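Side-chain contacts in thymidylate synthase thyX (Helicobacter pylori, PDB 3N3Y), which probably catalyses the FAD-dependent reductive methylation of dUMP to dTMP, with methylenetetrahydrofolate as the methyl donor and NADPH as a reductant: residues Leu19-Ala22 against Ser23-Ile26; Leu140-Leu143 against Leu144-Asn148. One frame throughout, in Å; residues are numbered along the deposited sequence.

Interaction 1 of 2, residues Leu19-Ala22 against Ser23-Ile26; sequences LDIA and SQAI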
ATOM      1  N   LEU A  19     -10.431  21.554   2.361  1.00 31.80           N
ATOM      2  CA  LEU A  19     -10.108  21.509   0.930  1.00 39.30           C
ATOM      3  C   LEU A  19      -8.824  22.253   0.527  1.00 40.45           C
ATOM      4  O   LEU A  19      -8.150  21.873  -0.425  1.00 41.93           O
ATOM      5  CB  LEU A  19     -11.260  22.088   0.101  1.00 40.05           C
ATOM      6  CG  LEU A  19     -12.375  21.180  -0.405  1.00 43.76           C
ATOM      7  CD1 LEU A  19     -13.335  21.999  -1.254  1.00 43.96           C
ATOM      8  CD2 LEU A  19     -11.811  20.026  -1.209  1.00 41.25           C
ATOM      9  N   ASP A  20      -8.513  23.344   1.212  1.00 40.70           N
ATOM     10  CA  ASP A  20      -7.360  24.151   0.826  1.00 44.26           C
ATOM     11  C   ASP A  20      -6.078  23.323   0.894  1.00 42.30           C
ATOM     12  O   ASP A  20      -5.139  23.576   0.147  1.00 42.99           O
ATOM     13  CB  ASP A  20      -7.235  25.390   1.713  1.00 43.26           C
ATOM     14  CG  ASP A  20      -7.086  25.033   3.184  1.00 58.39           C
ATOM     15  OD1 ASP A  20      -5.930  25.006   3.683  1.00 59.51           O
ATOM     16  OD2 ASP A  20      -8.131  24.764   3.837  1.00 62.46           O
ATOM     17  N   ILE A  21      -6.034  22.338   1.789  1.00 37.98           N
ATOM     18  CA  ILE A  21      -4.889  21.437   1.825  1.00 41.35           C
ATOM     19  C   ILE A  21      -4.635  20.865   0.432  1.00 39.13           C
ATOM     20  O   ILE A  21      -3.494  20.807  -0.035  1.00 40.30           O
ATOM     21  CB  ILE A  21      -5.066  20.290   2.834  1.00 39.86           C
ATOM     22  CG1 ILE A  21      -5.118  20.845   4.256  1.00 41.77           C
ATOM     23  CG2 ILE A  21      -3.929  19.294   2.707  1.00 38.15           C
ATOM     24  CD1 ILE A  21      -4.103  21.923   4.508  1.00 44.71           C
ATOM     25  N   ALA A  22      -5.708  20.462  -0.237  1.00 37.68           N
ATOM     26  CA  ALA A  22      -5.600  19.896  -1.573  1.00 35.08           C
ATOM     27  C   ALA A  22      -5.121  20.924  -2.584  1.00 36.09           C
ATOM     28  O   ALA A  22      -4.172  20.665  -3.315  1.00 37.96           O
ATOM     29  CB  ALA A  22      -6.917  19.286  -2.006  1.00 33.90           C
ATOM     30  N   SER A  23      -5.757  22.095  -2.631  1.00 38.95           N
ATOM     31  CA  SER A  23      -5.362  23.106  -3.636  1.00 43.46           C
ATOM     32  C   SER A  23      -3.937  23.658  -3.442  1.00 37.81           C
ATOM     33  O   SER A  23      -3.223  23.889  -4.406  1.00 37.71           O
ATOM     34  CB  SER A  23      -6.400  24.238  -3.771  1.00 43.56           C
ATOM     35  OG  SER A  23      -6.663  24.864  -2.529  1.00 43.01           O
ATOM     36  N   GLN A  24      -3.518  23.858  -2.197  1.00 38.66           N
ATOM     37  CA  GLN A  24      -2.130  24.222  -1.935  1.00 39.58           C
ATOM     38  C   GLN A  24      -1.175  23.138  -2.462  1.00 42.86           C
ATOM     39  O   GLN A  24      -0.115  23.446  -3.004  1.00 42.50           O
ATOM     40  CB  GLN A  24      -1.907  24.467  -0.440  1.00 45.07           C
ATOM     41  CG  GLN A  24      -2.678  25.664   0.124  1.00 44.69           C
ATOM     42  CD  GLN A  24      -2.727  25.667   1.658  1.00 51.95           C
ATOM     43  OE1 GLN A  24      -2.571  24.629   2.298  1.00 50.02           O
ATOM     44  NE2 GLN A  24      -2.945  26.839   2.247  1.00 59.04           N
ATOM     45  N   ALA A  25      -1.558  21.871  -2.311  1.00 41.18           N
ATOM     46  CA  ALA A  25      -0.737  20.762  -2.792  1.00 40.48           C
ATOM     47  C   ALA A  25      -0.611  20.773  -4.311  1.00 38.82           C
ATOM     48  O   ALA A  25       0.453  20.499  -4.865  1.00 37.75           O
ATOM     49  CB  ALA A  25      -1.308  19.418  -2.322  1.00 38.37           C
ATOM     50  N   ILE A  26      -1.709  21.075  -4.984  1.00 36.91           N
ATOM     51  CA  ILE A  26      -1.712  21.065  -6.435  1.00 42.05           C
ATOM     52  C   ILE A  26      -0.832  22.190  -6.994  1.00 45.99           C
ATOM     53  O   ILE A  26      -0.092  22.004  -7.970  1.00 39.78           O
ATOM     54  CB  ILE A  26      -3.150  21.181  -6.979  1.00 43.47           C
ATOM     55  CG1 ILE A  26      -3.971  19.966  -6.513  1.00 39.64           C
ATOM     56  CG2 ILE A  26      -3.132  21.294  -8.502  1.00 44.78           C
ATOM     57  CD1 ILE A  26      -5.457  20.061  -6.781  1.00 40.66           C
TER

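Interaction 2 of 2, residues Leu140-Leu143 against Leu144-Asn148; sequences LRVL and LSEHN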
ATOM      1  N   LEU A 140     -27.015 -18.903  18.596  1.00 29.35           N
ATOM      2  CA  LEU A 140     -25.817 -18.216  19.075  1.00 28.49           C
ATOM      3  C   LEU A 140     -26.018 -17.758  20.514  1.00 33.09           C
ATOM      4  O   LEU A 140     -25.139 -17.922  21.358  1.00 31.66           O
ATOM      5  CB  LEU A 140     -25.511 -16.997  18.195  1.00 27.23           C
ATOM      6  CG  LEU A 140     -24.215 -16.214  18.465  1.00 29.80           C
ATOM      7  CD1 LEU A 140     -23.010 -17.130  18.332  1.00 28.00           C
ATOM      8  CD2 LEU A 140     -24.072 -14.991  17.543  1.00 28.08           C
ATOM      9  N   ARG A 141     -27.185 -17.177  20.785  1.00 35.86           N
ATOM     10  CA  ARG A 141     -27.519 -16.714  22.129  1.00 39.37           C
ATOM     11  C   ARG A 141     -27.467 -17.867  23.127  1.00 41.17           C
ATOM     12  O   ARG A 141     -26.869 -17.746  24.189  1.00 41.10           O
ATOM     13  CB  ARG A 141     -28.895 -16.042  22.179  1.00 37.95           C
ATOM     14  CG  ARG A 141     -29.184 -15.411  23.527  1.00 40.06           C
ATOM     15  CD  ARG A 141     -30.651 -15.169  23.762  1.00 42.70           C
ATOM     16  NE  ARG A 141     -31.447 -16.399  23.794  1.00 47.85           N
ATOM     17  CZ  ARG A 141     -31.636 -17.152  24.876  1.00 48.70           C
ATOM     18  NH1 ARG A 141     -31.068 -16.826  26.030  1.00 50.36           N
ATOM     19  NH2 ARG A 141     -32.390 -18.240  24.800  1.00 50.01           N
ATOM     20  N   VAL A 142     -28.082 -18.988  22.766  1.00 37.36           N
ATOM     21  CA  VAL A 142     -28.039 -20.179  23.602  1.00 38.22           C
ATOM     22  C   VAL A 142     -26.604 -20.676  23.893  1.00 43.32           C
ATOM     23  O   VAL A 142     -26.279 -20.990  25.039  1.00 41.95           O
ATOM     24  CB  VAL A 142     -28.925 -21.297  23.015  1.00 43.22           C
ATOM     25  CG1 VAL A 142     -28.679 -22.628  23.720  1.00 42.35           C
ATOM     26  CG2 VAL A 142     -30.413 -20.894  23.108  1.00 42.95           C
ATOM     27  N   LEU A 143     -25.745 -20.731  22.875  1.00 37.61           N
ATOM     28  CA  LEU A 143     -24.371 -21.192  23.076  1.00 38.97           C
ATOM     29  C   LEU A 143     -23.671 -20.367  24.135  1.00 40.11           C
ATOM     30  O   LEU A 143     -22.984 -20.902  25.007  1.00 39.72           O
ATOM     31  CB  LEU A 143     -23.563 -21.114  21.782  1.00 38.61           C
ATOM     32  CG  LEU A 143     -23.987 -22.062  20.657  1.00 38.68           C
ATOM     33  CD1 LEU A 143     -23.242 -21.703  19.364  1.00 30.49           C
ATOM     34  CD2 LEU A 143     -23.765 -23.515  21.047  1.00 28.49           C
ATOM     35  N   LEU A 144     -23.854 -19.058  24.044  1.00 39.11           N
ATOM     36  CA  LEU A 144     -23.209 -18.110  24.939  1.00 42.15           C
ATOM     37  C   LEU A 144     -23.821 -18.054  26.338  1.00 50.74           C
ATOM     38  O   LEU A 144     -23.118 -17.780  27.315  1.00 51.79           O
ATOM     39  CB  LEU A 144     -23.290 -16.707  24.336  1.00 38.29           C
ATOM     40  CG  LEU A 144     -22.542 -16.482  23.031  1.00 38.99           C
ATOM     41  CD1 LEU A 144     -22.997 -15.189  22.392  1.00 37.93           C
ATOM     42  CD2 LEU A 144     -21.050 -16.474  23.284  1.00 34.95           C
ATOM     43  N   SER A 145     -25.128 -18.296  26.422  1.00 45.19           N
ATOM     44  CA  SER A 145     -25.907 -17.905  27.587  1.00 48.58           C
ATOM     45  C   SER A 145     -26.228 -19.068  28.510  1.00 54.04           C
ATOM     46  O   SER A 145     -26.269 -18.921  29.731  1.00 60.01           O
ATOM     47  CB  SER A 145     -27.202 -17.234  27.138  1.00 49.53           C
ATOM     48  OG  SER A 145     -27.883 -16.662  28.238  1.00 62.61           O
ATOM     49  N   GLU A 146     -26.461 -20.230  27.923  1.00 53.45           N
ATOM     50  CA  GLU A 146     -26.830 -21.390  28.702  1.00 48.89           C
ATOM     51  C   GLU A 146     -25.641 -22.332  28.868  1.00 51.35           C
ATOM     52  O   GLU A 146     -25.431 -22.888  29.941  1.00 57.51           O
ATOM     53  CB  GLU A 146     -28.042 -22.076  28.065  1.00 56.16           C
ATOM     54  CG  GLU A 146     -29.126 -21.064  27.652  1.00 59.44           C
ATOM     55  CD  GLU A 146     -30.522 -21.679  27.517  1.00 73.48           C
ATOM     56  OE1 GLU A 146     -30.641 -22.920  27.654  1.00 80.45           O
ATOM     57  OE2 GLU A 146     -31.498 -20.918  27.276  1.00 66.64           O
ATOM     58  N   HIS A 147     -24.839 -22.486  27.824  1.00 47.61           N
ATOM     59  CA  HIS A 147     -23.672 -23.364  27.904  1.00 44.64           C
ATOM     60  C   HIS A 147     -22.379 -22.604  28.221  1.00 43.37           C
ATOM     61  O   HIS A 147     -21.328 -23.207  28.426  1.00 42.12           O
ATOM     62  CB  HIS A 147     -23.519 -24.151  26.607  1.00 43.30           C
ATOM     63  CG  HIS A 147     -24.789 -24.790  26.147  1.00 46.23           C
ATOM     64  ND1 HIS A 147     -25.310 -25.918  26.742  1.00 53.11           N
ATOM     65  CD2 HIS A 147     -25.646 -24.459  25.153  1.00 48.45           C
ATOM     66  CE1 HIS A 147     -26.434 -26.256  26.135  1.00 52.91           C
ATOM     67  NE2 HIS A 147     -26.661 -25.387  25.165  1.00 53.80           N
ATOM     68  N   ASN A 148     -22.460 -21.281  28.250  1.00 42.38           N
ATOM     69  CA  ASN A 148     -21.294 -20.459  28.537  1.00 46.11           C
ATOM     70  C   ASN A 148     -20.051 -20.820  27.724  1.00 44.45           C
ATOM     71  O   ASN A 148     -18.947 -20.889  28.267  1.00 42.41           O
ATOM     72  CB  ASN A 148     -20.964 -20.518  30.024  1.00 51.25           C
ATOM     73  CG  ASN A 148     -21.841 -19.602  30.844  1.00 65.13           C
ATOM     74  OD1 ASN A 148     -22.899 -20.006  31.348  1.00 59.86           O
ATOM     75  ND2 ASN A 148     -21.412 -18.349  30.980  1.00 73.03           N
TER

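Interaction 1 of 2, residues Leu19-Ala22 against Ser23-Ile26
Ser-23 and Gln-24 both meet the carbonyl oxygen of Asp-20, one turn back in the early part of helix 20-30, where i to i+4 backbone bonds are regular. The backbone N of Gln-24 donates to Asp-20 O at 2.9 Å in a nearly straight bond (N-H...O 172°). Ser-23 adds a weak bond from OG to the same oxygen at 3.3 Å; with chi1 at 55° the hydroxyl folds back between its own backbone N and carbonyl carbon, which turns it toward Asp-20.

The tight side is that of Ala-22, Ser-23, Ala-25 and Ile-26, all buried. Locally, CB of Ala-25 and CG1 of Ile-26 each come to 3.3 Å from Ala-22 O, which accepts from Ile-26 N. The partly exposed side is looser. Asp-20, whose side chain is about 7 Å from bound dUMP at nearest atoms, runs alongside Gln-24 with carboxylate and amide planes 85° apart, and Asp-20 OD1 stays 3.7 Å from Gln-24 OE1. That amide oxygen instead takes a weak bond from Lys-14 of the second subunit.

Ala-22, Ser-23 and Ile-26 pack on helix 41-51, through Ile-47 and Leu-46, while Ala-25 lies against Ala-167 in strand 163-171 of the second subunit.

Interaction 2 of 2, residues Leu140-Leu143 against Leu144-Asn148
Val-142 O gathers the backbone donors of Ser-145, Glu-146 and His-147 where helix 127-145 ends, a C-terminal turn in which the i+4 pattern frays. Glu-146 N makes the regular bond at 3.0 Å (N-H...O 164°). Ser-145 N makes only a weak i+4 bond to Arg-141 O and is shared with Val-142 O; 3.2 Å from Val-142 O, it stands above the carbonyl plane on the same face as Glu-146 N. His-147 N adds a weak, long i+5 bond. Two residues earlier, Leu-140 O still takes the regular i+4 bond from Leu-144 N.

CG1 of Val-142, anti to the backbone N (chi1 169°), reaches the imidazole of His-147, 3.7 Å from its NE2. On the buried side Leu-140 CG meets Leu-144 CD1 at 4.2 Å.

Arg-141 bends at chi3 and crosses Glu-146 obliquely, the two flat groups 65° apart; Arg-141 NH2 and Glu-146 OE2 form a long salt bridge of 3.8 Å. The same nitrogen has its stronger partner in Glu-138, which probably holds the guanidinium in place.

Further out, Leu-144 rests on helix 151-154, whereas Leu-143 and His-147 pack on Met-132 and Lys-128 of the third subunit. Asn-148 leaves the helical conformation with positive phi, and Leu-143 is hydrogen-bonded through its backbone to Ile-149, while Ser-145 OG makes a weak bond to Lys-101 O.

Overall arrangement
Interactions 1 and 2 are both single-helix contacts, but at opposite ends of different helices and on opposite sides of the chain's centre, with their own centres 54 Å apart. Residues 19-26 are mostly buried; residues 140-148 are only partly so, with Glu-146 and Asn-148 exposed. Chemistry follows place. The first contact relies on regular backbone bonds, with buried apolar side chains against helix 41-51 and a second subunit, whereas the second has irregular terminal bonding and a charged pair at its outer side. Each also touches a different subunit of the tetramer, and each has bound dUMP within about 10 Å of one of its side chains.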